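Local coordinates for protein precorrin-6Y C5,15-methyltransferase (Decarboxylating) (Geobacter metallireducens, PDB 3E05) that probably transfers methyl groups from S-adenosyl-L-methionine to a precorrin in cobalamin biosynthesis, this chain being the C-terminal domain of the CbiET protein, at residues Gln39-Met44 with Met62-Ile67; Val139-Thr144 with Asn185-Ile190. All blocks are in the same frame, centred on the assembly; numbering follows the deposited sequence.

Contact 1 (Gln39-Met44 with Met62-Ile67); sequences QDDLVM and MPNGRI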
loop_
_atom_site.group_PDB
_atom_site.type_symbol
_atom_site.label_atom_id
_atom_site.label_comp_id
_atom_site.label_asym_id
_atom_site.label_seq_id
_atom_site.Cartn_x
_atom_site.Cartn_y
_atom_site.Cartn_z
ATOM N N GLN D 39 -19.437 22.036 -1.741
ATOM C CA GLN D 39 -20.878 22.214 -1.678
ATOM C C GLN D 39 -21.227 23.137 -2.833
ATOM O O GLN D 39 -20.348 23.816 -3.349
ATOM C CB GLN D 39 -21.324 22.779 -0.324
ATOM C CG GLN D 39 -20.474 23.896 0.231
ATOM C CD GLN D 39 -20.809 24.225 1.683
ATOM O OE1 GLN D 39 -20.347 23.561 2.614
ATOM N NE2 GLN D 39 -21.610 25.264 1.877
ATOM N N ASP D 40 -22.490 23.168 -3.245
ATOM C CA ASP D 40 -22.886 23.976 -4.396
ATOM C C ASP D 40 -22.654 25.484 -4.156
ATOM O O ASP D 40 -22.511 25.913 -3.015
ATOM C CB ASP D 40 -24.334 23.670 -4.793
ATOM C CG ASP D 40 -24.584 23.877 -6.277
ATOM O OD1 ASP D 40 -23.649 24.291 -6.992
ATOM O OD2 ASP D 40 -25.717 23.623 -6.734
ATOM N N ASP D 41 -22.536 26.246 -5.247
ATOM C CA ASP D 41 -22.391 27.719 -5.242
ATOM C C ASP D 41 -21.015 28.263 -4.852
ATOM O O ASP D 41 -20.849 29.483 -4.771
ATOM C CB ASP D 41 -23.473 28.420 -4.393
ATOM C CG ASP D 41 -24.884 28.079 -4.831
ATOM O OD1 ASP D 41 -25.213 28.261 -6.023
ATOM O OD2 ASP D 41 -25.674 27.649 -3.968
ATOM N N LEU D 42 -20.030 27.391 -4.619
ATOM C CA LEU D 42 -18.689 27.865 -4.228
ATOM C C LEU D 42 -17.840 28.236 -5.430
ATOM O O LEU D 42 -18.102 27.809 -6.545
ATOM C CB LEU D 42 -17.940 26.821 -3.389
ATOM C CG LEU D 42 -18.507 26.396 -2.027
ATOM C CD1 LEU D 42 -17.499 25.518 -1.311
ATOM C CD2 LEU D 42 -18.867 27.582 -1.150
ATOM N N VAL D 43 -16.800 29.021 -5.191
ATOM C CA VAL D 43 -15.815 29.305 -6.213
ATOM C C VAL D 43 -14.558 28.470 -5.936
ATOM O O VAL D 43 -14.026 28.502 -4.826
ATOM C CB VAL D 43 -15.465 30.818 -6.293
ATOM C CG1 VAL D 43 -14.254 31.073 -7.218
ATOM C CG2 VAL D 43 -16.683 31.618 -6.778
ATOM N N MET D 44 -14.116 27.732 -6.953
ATOM C CA MET D 44 -12.940 26.883 -6.864
ATOM C C MET D 44 -11.877 27.292 -7.888
ATOM O O MET D 44 -12.191 27.531 -9.046
ATOM C CB MET D 44 -13.359 25.425 -7.078
ATOM C CG MET D 44 -12.214 24.384 -7.075
ATOM S SD MET D 44 -12.890 22.704 -7.179
ATOM C CE MET D 44 -11.646 21.984 -8.216
ATOM N N MET D 62 -20.839 20.675 -8.067
ATOM C CA MET D 62 -21.266 22.047 -7.834
ATOM C C MET D 62 -21.852 22.637 -9.119
ATOM O O MET D 62 -21.200 23.468 -9.753
ATOM C CB MET D 62 -20.094 22.925 -7.369
ATOM C CG MET D 62 -19.386 22.464 -6.115
ATOM S SD MET D 62 -18.124 23.622 -5.545
ATOM C CE MET D 62 -16.990 23.653 -6.922
ATOM N N PRO D 63 -23.086 22.233 -9.501
ATOM C CA PRO D 63 -23.656 22.692 -10.783
ATOM C C PRO D 63 -23.811 24.210 -10.868
ATOM O O PRO D 63 -23.692 24.793 -11.957
ATOM C CB PRO D 63 -25.042 22.031 -10.821
ATOM C CG PRO D 63 -25.002 20.948 -9.803
ATOM C CD PRO D 63 -24.022 21.362 -8.767
ATOM N N ASN D 64 -24.058 24.838 -9.726
ATOM C CA ASN D 64 -24.199 26.285 -9.661
ATOM C C ASN D 64 -22.974 27.001 -9.099
ATOM O O ASN D 64 -22.993 28.223 -8.926
ATOM C CB ASN D 64 -25.468 26.656 -8.887
ATOM C CG ASN D 64 -26.718 26.090 -9.525
ATOM O OD1 ASN D 64 -27.130 26.519 -10.608
ATOM N ND2 ASN D 64 -27.327 25.115 -8.865
ATOM N N GLY D 65 -21.908 26.243 -8.829
ATOM C CA GLY D 65 -20.620 26.830 -8.468
ATOM C C GLY D 65 -19.869 27.368 -9.677
ATOM O O GLY D 65 -20.298 27.164 -10.818
ATOM N N ARG D 66 -18.749 28.049 -9.430
ATOM C CA ARG D 66 -17.863 28.516 -10.504
ATOM C C ARG D 66 -16.445 27.989 -10.323
ATOM O O ARG D 66 -15.816 28.213 -9.290
ATOM C CB ARG D 66 -17.829 30.049 -10.583
ATOM C CG ARG D 66 -19.177 30.688 -10.980
ATOM C CD ARG D 66 -19.066 32.196 -11.100
ATOM N NE ARG D 66 -18.908 32.837 -9.800
ATOM C CZ ARG D 66 -18.463 34.079 -9.621
ATOM N NH1 ARG D 66 -18.113 34.822 -10.665
ATOM N NH2 ARG D 66 -18.356 34.572 -8.392
ATOM N N ILE D 67 -15.947 27.310 -11.348
ATOM C CA ILE D 67 -14.617 26.695 -11.312
ATOM C C ILE D 67 -13.696 27.337 -12.343
ATOM O O ILE D 67 -14.077 27.530 -13.497
ATOM C CB ILE D 67 -14.708 25.151 -11.504
ATOM C CG1 ILE D 67 -15.486 24.515 -10.347
ATOM C CG2 ILE D 67 -13.340 24.511 -11.596
ATOM C CD1 ILE D 67 -16.870 24.129 -10.687
#
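The two strands of a beta-alpha-beta unit, 43-47 and 66-71, start here side by side and parallel, just after two tight turns that meet through Asp40 and Asn64. The turn from Gln39 to Leu42 is type II, and that from Met62 to Gly65 is type I. Asp40 ties them together with its carboxylate. Its OD1 takes the backbone N-H of Asn64 at 2.8 Å through the syn lone pair. The same OD1 is met from above the carboxylate plane by the N-H of Asp41, so two bonds grip it. Asp40 OD2 accepts from Asn64 ND2 at 3.1 Å, the two flat groups being 28° apart. CG of Asp40 lies anti to the backbone N (chi1 -151°), which brings the carboxylate over to the second turn. Past the turns, Arg66 N donates to Leu42 O at 3.0 Å. Met44 N donates to Arg66 O at 2.9 Å. The Met62 chain bends at its last torsion (chi3 -61°). Its SD passes Leu42 CB at 3.9 Å, and its CE reaches Met44 CB at 4.0 Å. Met44 CB also packs on Ile67 CG1, on the face covered by helix 53-61. Val43 and Arg66 lie on the other face. Parallel neighbours joined by a helix are typical of the Rossmann-like fold of S-adenosylmethionine-dependent methyltransferases.

Contact 2 (Val139-Thr144 with Asn185-Ile190); sequences VLNAVT and NPVYII
Asn141 lies alongside Ile189 and crosses Val187 at a slant, on one face of an antiparallel strand pair. Its CB touches Val187 CG1 at 3.8 Å. Asn141 CG is 4.0 Å from the same methyl, with Ile189 CG1 nearly as near. At the tip, ND2 runs beside Ile189, 3.5 Å from CG1, and makes a weak hydrogen bond to Leu140 O in its own strand. OD1 turns to the hydroxyl of Thr32, on helix 26-35, which also packs on Ile189. CG lies beside the backbone N and opposite the carbonyl carbon (chi1 -75°), and from there the amide nitrogen reaches Ile189. Cut back to an alanine, this position is likely to leave the Thr32 hydroxyl without this mate and open a gap beside Ile189 CG1.

Strands 137-142 and 180-193 are the point where the methyltransferase sheet changes from parallel to antiparallel. Leu140 and Ile190 form one hydrogen-bonded pair, with Ile190 N to Leu140 O at 2.8 Å. Ala142 and Tyr188 form the next, with Ala142 N to Tyr188 O at 2.8 Å and nearly straight (174°). Asn141 and Ile189 are the non-hydrogen-bonded pair between them. On the face opposite Asn141, Ala142 CB meets Ile190 CD1 at 4.0 Å, and helix 145-157 packs there. Ala142 O, which accepts from Tyr188 N, also lies at the edge of the Tyr188 ring, in its plane. The hydroxyl of that ring is hydrogen-bonded to Tyr188 OH of the fourth subunit. Beyond the pairs, Val143 CG2 comes within 3.3 Å of Pro186 O.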
loop_
_atom_site.group_PDB
_atom_site.type_symbol
_atom_site.label_atom_id
_atom_site.label_comp_id
_atom_site.label_asym_id
_atom_site.label_seq_id
_atom_site.Cartn_x
_atom_site.Cartn_y
_atom_site.Cartn_z
ATOM N N VAL D 139 -6.354 21.916 -1.208
ATOM C CA VAL D 139 -5.904 20.529 -1.405
ATOM C C VAL D 139 -4.815 20.517 -2.486
ATOM O O VAL D 139 -4.875 21.264 -3.474
ATOM C CB VAL D 139 -7.091 19.586 -1.716
ATOM C CG1 VAL D 139 -6.624 18.116 -2.024
ATOM C CG2 VAL D 139 -8.080 19.596 -0.540
ATOM N N LEU D 140 -3.782 19.717 -2.248
ATOM C CA LEU D 140 -2.723 19.508 -3.234
ATOM C C LEU D 140 -2.453 18.036 -3.351
ATOM O O LEU D 140 -2.484 17.308 -2.365
ATOM C CB LEU D 140 -1.403 20.174 -2.842
ATOM C CG LEU D 140 -1.286 21.614 -2.389
ATOM C CD1 LEU D 140 -1.505 21.679 -0.904
ATOM C CD2 LEU D 140 0.097 22.120 -2.744
ATOM N N ASN D 141 -2.192 17.590 -4.575
ATOM C CA ASN D 141 -1.733 16.215 -4.782
ATOM C C ASN D 141 -0.242 16.225 -5.100
ATOM O O ASN D 141 0.208 16.862 -6.065
ATOM C CB ASN D 141 -2.510 15.511 -5.895
ATOM C CG ASN D 141 -3.933 15.098 -5.476
ATOM O OD1 ASN D 141 -4.629 14.469 -6.255
ATOM N ND2 ASN D 141 -4.340 15.417 -4.262
ATOM N N ALA D 142 0.536 15.545 -4.270
ATOM C CA ALA D 142 1.990 15.527 -4.452
ATOM C C ALA D 142 2.433 14.111 -4.765
ATOM O O ALA D 142 1.984 13.180 -4.102
ATOM C CB ALA D 142 2.663 16.015 -3.209
ATOM N N VAL D 143 3.345 13.947 -5.724
ATOM C CA VAL D 143 3.926 12.622 -6.004
ATOM C C VAL D 143 5.452 12.557 -5.742
ATOM O O VAL D 143 6.044 11.484 -5.648
ATOM C CB VAL D 143 3.517 12.109 -7.428
ATOM C CG1 VAL D 143 4.302 12.797 -8.522
ATOM C CG2 VAL D 143 3.685 10.597 -7.544
ATOM N N THR D 144 6.077 13.721 -5.611
ATOM C CA THR D 144 7.485 13.769 -5.278
ATOM C C THR D 144 7.631 14.159 -3.819
ATOM O O THR D 144 6.726 14.752 -3.226
ATOM C CB THR D 144 8.259 14.775 -6.155
ATOM O OG1 THR D 144 7.849 16.099 -5.828
ATOM C CG2 THR D 144 8.053 14.511 -7.644
ATOM N N ASN D 185 1.120 4.500 -8.944
ATOM C CA ASN D 185 2.098 5.111 -8.070
ATOM C C ASN D 185 1.398 5.814 -6.907
ATOM O O ASN D 185 0.233 6.201 -7.045
ATOM C CB ASN D 185 2.981 6.059 -8.876
ATOM C CG ASN D 185 3.893 5.313 -9.837
ATOM O OD1 ASN D 185 4.088 4.093 -9.728
ATOM N ND2 ASN D 185 4.441 6.035 -10.793
ATOM N N PRO D 186 2.074 5.929 -5.738
ATOM C CA PRO D 186 1.332 6.499 -4.622
ATOM C C PRO D 186 1.078 7.986 -4.840
ATOM O O PRO D 186 1.857 8.660 -5.532
ATOM C CB PRO D 186 2.255 6.321 -3.414
ATOM C CG PRO D 186 3.489 5.633 -3.912
ATOM C CD PRO D 186 3.471 5.599 -5.391
ATOM N N VAL D 187 -0.016 8.483 -4.282
ATOM C CA VAL D 187 -0.267 9.922 -4.312
ATOM C C VAL D 187 -0.469 10.429 -2.896
ATOM O O VAL D 187 -1.191 9.835 -2.086
ATOM C CB VAL D 187 -1.484 10.331 -5.238
ATOM C CG1 VAL D 187 -1.637 11.855 -5.310
ATOM C CG2 VAL D 187 -1.339 9.769 -6.655
ATOM N N TYR D 188 0.194 11.537 -2.583
ATOM C CA TYR D 188 0.016 12.161 -1.291
ATOM C C TYR D 188 -1.002 13.281 -1.443
ATOM O O TYR D 188 -0.736 14.258 -2.135
ATOM C CB TYR D 188 1.353 12.743 -0.810
ATOM C CG TYR D 188 2.356 11.666 -0.466
ATOM C CD1 TYR D 188 2.415 11.149 0.833
ATOM C CD2 TYR D 188 3.205 11.132 -1.439
ATOM C CE1 TYR D 188 3.357 10.156 1.176
ATOM C CE2 TYR D 188 4.120 10.112 -1.119
ATOM C CZ TYR D 188 4.193 9.640 0.191
ATOM O OH TYR D 188 5.082 8.629 0.508
ATOM N N ILE D 189 -2.171 13.098 -0.827
ATOM C CA ILE D 189 -3.227 14.106 -0.855
ATOM C C ILE D 189 -3.112 14.965 0.401
ATOM O O ILE D 189 -3.364 14.516 1.522
ATOM C CB ILE D 189 -4.623 13.456 -0.980
ATOM C CG1 ILE D 189 -4.673 12.619 -2.269
ATOM C CG2 ILE D 189 -5.733 14.512 -0.915
ATOM C CD1 ILE D 189 -5.857 11.698 -2.387
ATOM N N ILE D 190 -2.740 16.224 0.180
ATOM C CA ILE D 190 -2.506 17.179 1.265
ATOM C C ILE D 190 -3.704 18.119 1.385
ATOM O O ILE D 190 -4.040 18.798 0.420
ATOM C CB ILE D 190 -1.225 17.995 0.987
ATOM C CG1 ILE D 190 -0.039 17.057 0.759
ATOM C CG2 ILE D 190 -0.951 18.989 2.129
ATOM C CD1 ILE D 190 1.170 17.701 0.125
#

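In the fold
Contact 1 closes before contact 2 opens along the chain. Their centres are about 24 Å apart, on opposite sides of the chain's centre, and their nearest atoms are about 8 Å apart without touching. Both belong to one mixed sheet. Contact 1 joins strands 43-47 and 66-71 in its parallel part. Contact 2 joins the last parallel strand, 137-142, to the antiparallel strand 180-193. Strand 111-114 lies between strands 43-47 and 137-142, and its side chains touch residues of both contacts. One sheet thus holds both the parallel strands of contact 1 and the antiparallel pair of contact 2, which also meets neighbouring subunits of the four-chain assembly.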